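Local atomic coordinates of angiotensin-converting enzyme (Anopheles gambiae, PDB entry 6S1Y), a protein that probably acts as a zinc-dependent peptidase of the angiotensin-converting enzyme family, trimming short peptides from their C-terminal end in the mosquito. Residues K271-Y284 with T397-D409. Sequence-based numbering, arbitrary orientation.
Sequences KLLDVTDEMIRQGY and TPKHLKKVGLLKD
Gln-282 NE2 donates to Gly-405 O at 3.1 Å with a nearly straight N-H (166°). The acceptor lies close to the plane of the amide, while the nitrogen sits above the carbonyl plane of Gly-405. The same NE2 also donates to Glu-278 OE1 at 3.0 Å, which fixes the rotation of the amide. Glu-278 OE1 offers its syn lone pair to Arg-281 NH2. The side chain of Lys-408 crosses that of Glu-278 at about a right angle. Its NZ forms a long salt bridge to Glu-278 OE1 (3.9 Å), and the carboxylate probably offsets the charges of both Lys-408 and Arg-281. Two waters bridge the segments. One accepts from Lys-271 NZ and Lys-408 N. The other donates to Val-404 O and bonds to the Tyr-284 hydroxyl; its approach to Gln-282 OE1 is too short to be trusted.

Both short helices end in Schellman motifs, with Gly-283 and Gly-405 at positive phi. Gly-405 turns the chain out of helix 398-403 and presents its carbonyl to Gln-282.

Beneath the polar groups, Leu-406 enters between Val-275, Met-279 and Tyr-284. Its CD2 packs on Met-279 CG at 3.6 Å. That methyl also meets the Tyr-284 ring obliquely. Helix 349-368, which carries zinc ligands His-357 and His-361, adds Phe-352 against Leu-406 and Met-279. Further along, Leu-407 divides its methyls: CD1 lies on Lys-271 CE, and CD2 presses tightly on Leu-273 CD2 at 3.5 Å. The same Leu-273 methyl touches the ring of Pro-398 at CG.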
# COMPACT_ATOMS: atom_id res chain seq x y z
N LYS A 271 -0.29 28.23 -11.08
CA LYS A 271 0.41 27.03 -11.49
C LYS A 271 -0.10 25.81 -10.74
O LYS A 271 -0.24 25.83 -9.51
CB LYS A 271 1.92 27.19 -11.27
CG LYS A 271 2.72 26.08 -11.89
CD LYS A 271 2.80 26.28 -13.39
CE LYS A 271 3.42 25.08 -14.08
NZ LYS A 271 3.46 25.27 -15.53
N LEU A 272 -0.37 24.75 -11.49
CA LEU A 272 -0.76 23.45 -10.99
C LEU A 272 0.37 22.45 -11.24
O LEU A 272 1.29 22.69 -12.02
CB LEU A 272 -2.06 22.99 -11.66
CG LEU A 272 -3.21 23.98 -11.47
CD1 LEU A 272 -4.48 23.46 -12.11
CD2 LEU A 272 -3.49 24.25 -9.99
N LEU A 273 0.30 21.31 -10.55
CA LEU A 273 1.43 20.40 -10.47
C LEU A 273 1.09 18.99 -10.94
O LEU A 273 1.60 18.02 -10.38
CB LEU A 273 1.95 20.35 -9.03
CG LEU A 273 2.49 21.68 -8.52
CD1 LEU A 273 2.55 21.62 -7.01
CD2 LEU A 273 3.86 21.98 -9.11
N ASP A 274 0.23 18.86 -11.94
CA ASP A 274 0.03 17.59 -12.64
C ASP A 274 0.88 17.60 -13.92
O ASP A 274 0.59 18.36 -14.85
CB ASP A 274 -1.44 17.33 -12.96
CG ASP A 274 -1.68 15.94 -13.51
OD1 ASP A 274 -0.68 15.21 -13.72
OD2 ASP A 274 -2.86 15.56 -13.72
N VAL A 275 1.89 16.75 -13.96
CA VAL A 275 2.86 16.72 -15.03
C VAL A 275 2.49 15.68 -16.09
O VAL A 275 3.32 15.32 -16.93
CB VAL A 275 4.28 16.48 -14.52
CG1 VAL A 275 4.61 17.47 -13.45
CG2 VAL A 275 4.43 15.05 -13.99
N THR A 276 1.25 15.17 -16.06
CA THR A 276 0.86 14.14 -17.00
C THR A 276 0.99 14.64 -18.43
O THR A 276 1.54 13.93 -19.29
CB THR A 276 -0.57 13.68 -16.74
OG1 THR A 276 -0.62 12.99 -15.48
CG2 THR A 276 -1.03 12.74 -17.86
N ASP A 277 0.47 15.83 -18.72
CA ASP A 277 0.48 16.32 -20.10
C ASP A 277 1.91 16.51 -20.62
O ASP A 277 2.17 16.31 -21.81
CB ASP A 277 -0.30 17.63 -20.21
CG ASP A 277 -1.79 17.44 -19.98
OD1 ASP A 277 -2.25 16.28 -19.89
OD2 ASP A 277 -2.50 18.47 -19.89
N GLU A 278 2.85 16.91 -19.75
CA GLU A 278 4.24 17.03 -20.19
C GLU A 278 4.87 15.67 -20.38
O GLU A 278 5.71 15.49 -21.28
CB GLU A 278 5.04 17.84 -19.18
CG GLU A 278 4.81 19.32 -19.28
CD GLU A 278 5.35 19.87 -20.59
OE1 GLU A 278 6.42 19.39 -21.04
OE2 GLU A 278 4.71 20.77 -21.18
N MET A 279 4.51 14.69 -19.54
CA MET A 279 5.01 13.33 -19.75
C MET A 279 4.59 12.82 -21.12
O MET A 279 5.41 12.29 -21.88
CB MET A 279 4.50 12.38 -18.66
CG MET A 279 5.08 12.56 -17.28
SD MET A 279 4.12 11.51 -16.11
CE MET A 279 4.88 9.90 -16.33
N ILE A 280 3.31 12.95 -21.43
CA ILE A 280 2.80 12.51 -22.73
C ILE A 280 3.50 13.27 -23.84
O ILE A 280 3.99 12.68 -24.82
CB ILE A 280 1.28 12.70 -22.79
CG1 ILE A 280 0.60 11.67 -21.89
CG2 ILE A 280 0.77 12.62 -24.21
CD1 ILE A 280 -0.85 11.98 -21.59
N ARG A 281 3.55 14.60 -23.72
CA ARG A 281 4.09 15.46 -24.76
C ARG A 281 5.57 15.20 -25.01
O ARG A 281 6.06 15.39 -26.13
CB ARG A 281 3.85 16.92 -24.36
CG ARG A 281 4.16 17.94 -25.41
CD ARG A 281 4.14 19.35 -24.82
NE ARG A 281 5.30 19.59 -23.96
CZ ARG A 281 6.53 19.82 -24.40
NH1 ARG A 281 6.79 19.84 -25.71
NH2 ARG A 281 7.52 20.02 -23.54
N GLN A 282 6.31 14.78 -23.98
CA GLN A 282 7.71 14.42 -24.13
C GLN A 282 7.90 12.95 -24.53
O GLN A 282 9.01 12.42 -24.43
CB GLN A 282 8.47 14.74 -22.83
CG GLN A 282 8.84 16.22 -22.70
CD GLN A 282 9.39 16.61 -21.34
OE1 GLN A 282 10.28 15.94 -20.79
NE2 GLN A 282 8.87 17.71 -20.78
N GLY A 283 6.84 12.30 -25.01
CA GLY A 283 6.95 10.92 -25.46
C GLY A 283 7.41 9.93 -24.41
O GLY A 283 8.14 8.98 -24.72
N TYR A 284 6.99 10.12 -23.16
CA TYR A 284 7.29 9.15 -22.13
C TYR A 284 6.64 7.81 -22.42
O TYR A 284 5.52 7.73 -22.93
CB TYR A 284 6.80 9.64 -20.77
CG TYR A 284 7.80 10.44 -19.98
CD1 TYR A 284 8.17 11.71 -20.37
CD2 TYR A 284 8.33 9.94 -18.81
CE1 TYR A 284 9.06 12.44 -19.64
CE2 TYR A 284 9.22 10.67 -18.06
CZ TYR A 284 9.59 11.92 -18.49
OH TYR A 284 10.48 12.65 -17.74
N THR A 397 8.18 17.27 -5.49
CA THR A 397 8.45 18.69 -5.29
C THR A 397 8.55 19.42 -6.63
O THR A 397 9.01 18.86 -7.63
CB THR A 397 9.74 18.91 -4.53
OG1 THR A 397 10.83 18.37 -5.30
CG2 THR A 397 9.68 18.24 -3.17
N PRO A 398 8.10 20.68 -6.67
CA PRO A 398 8.39 21.50 -7.85
C PRO A 398 9.87 21.55 -8.20
O PRO A 398 10.23 21.48 -9.37
CB PRO A 398 7.85 22.88 -7.45
CG PRO A 398 6.80 22.59 -6.46
CD PRO A 398 7.30 21.40 -5.67
N LYS A 399 10.75 21.63 -7.19
CA LYS A 399 12.19 21.62 -7.44
C LYS A 399 12.60 20.47 -8.35
O LYS A 399 13.19 20.68 -9.41
CB LYS A 399 12.91 21.54 -6.09
CG LYS A 399 14.40 21.39 -6.17
CD LYS A 399 14.99 21.20 -4.76
CE LYS A 399 14.85 22.46 -3.92
NZ LYS A 399 15.15 22.19 -2.48
N HIS A 400 12.28 19.23 -7.96
CA HIS A 400 12.72 18.07 -8.73
C HIS A 400 12.08 18.03 -10.11
O HIS A 400 12.75 17.76 -11.11
CB HIS A 400 12.41 16.79 -7.96
CG HIS A 400 13.00 15.56 -8.58
ND1 HIS A 400 14.27 15.11 -8.28
CD2 HIS A 400 12.50 14.70 -9.51
CE1 HIS A 400 14.52 14.02 -8.99
NE2 HIS A 400 13.47 13.76 -9.74
N LEU A 401 10.77 18.28 -10.18
CA LEU A 401 10.09 18.22 -11.47
C LEU A 401 10.65 19.25 -12.43
O LEU A 401 10.59 19.06 -13.65
CB LEU A 401 8.60 18.43 -11.27
CG LEU A 401 7.94 17.40 -10.34
CD1 LEU A 401 6.57 17.88 -9.87
CD2 LEU A 401 7.87 16.04 -11.05
N LYS A 402 11.16 20.37 -11.91
CA LYS A 402 11.81 21.35 -12.78
C LYS A 402 13.16 20.82 -13.26
O LYS A 402 13.45 20.85 -14.46
CB LYS A 402 11.96 22.69 -12.04
CG LYS A 402 10.71 23.56 -12.12
CD LYS A 402 10.98 25.02 -11.75
CE LYS A 402 10.84 25.27 -10.26
NZ LYS A 402 11.72 26.39 -9.79
N LYS A 403 13.96 20.26 -12.35
CA LYS A 403 15.23 19.63 -12.73
C LYS A 403 15.05 18.71 -13.94
O LYS A 403 15.72 18.86 -14.96
CB LYS A 403 15.80 18.83 -11.56
CG LYS A 403 16.58 19.63 -10.54
CD LYS A 403 17.06 18.74 -9.39
CE LYS A 403 17.43 19.57 -8.16
NZ LYS A 403 17.39 18.79 -6.89
N VAL A 404 14.15 17.72 -13.82
CA VAL A 404 13.96 16.71 -14.86
C VAL A 404 13.10 17.22 -15.99
O VAL A 404 12.77 16.45 -16.91
CB VAL A 404 13.34 15.42 -14.27
CG1 VAL A 404 14.17 14.92 -13.11
CG2 VAL A 404 11.89 15.67 -13.81
N GLY A 405 12.72 18.48 -15.98
CA GLY A 405 12.07 19.06 -17.12
C GLY A 405 10.60 18.78 -17.24
O GLY A 405 10.02 19.07 -18.30
N LEU A 406 9.96 18.23 -16.21
CA LEU A 406 8.54 17.90 -16.31
C LEU A 406 7.65 19.06 -15.91
O LEU A 406 6.44 18.99 -16.14
CB LEU A 406 8.20 16.70 -15.45
CG LEU A 406 8.59 15.37 -16.06
CD1 LEU A 406 8.53 14.28 -15.03
CD2 LEU A 406 7.72 15.03 -17.25
N LEU A 407 8.21 20.11 -15.33
CA LEU A 407 7.46 21.28 -14.89
C LEU A 407 8.13 22.50 -15.48
O LEU A 407 9.31 22.75 -15.22
CB LEU A 407 7.40 21.34 -13.37
CG LEU A 407 6.42 22.29 -12.71
CD1 LEU A 407 4.99 22.00 -13.10
CD2 LEU A 407 6.61 22.20 -11.20
N LYS A 408 7.40 23.24 -16.31
CA LYS A 408 7.93 24.47 -16.87
C LYS A 408 8.07 25.53 -15.78
O LYS A 408 7.40 25.49 -14.75
CB LYS A 408 7.02 24.99 -17.99
CG LYS A 408 6.75 23.95 -19.09
CD LYS A 408 8.03 23.57 -19.82
CE LYS A 408 8.14 22.05 -20.01
NZ LYS A 408 9.53 21.63 -20.40
N ASP A 409 8.97 26.48 -16.01
CA ASP A 409 9.21 27.48 -14.99
C ASP A 409 7.99 28.38 -14.83
O ASP A 409 7.15 28.50 -15.72
CB ASP A 409 10.45 28.31 -15.32
CG ASP A 409 11.20 28.75 -14.07
OD1 ASP A 409 10.60 28.72 -12.97
OD2 ASP A 409 12.39 29.13 -14.17
O HOH W 1 4.63 22.78 -16.86
O HOH W 2 11.23 15.37 -18.64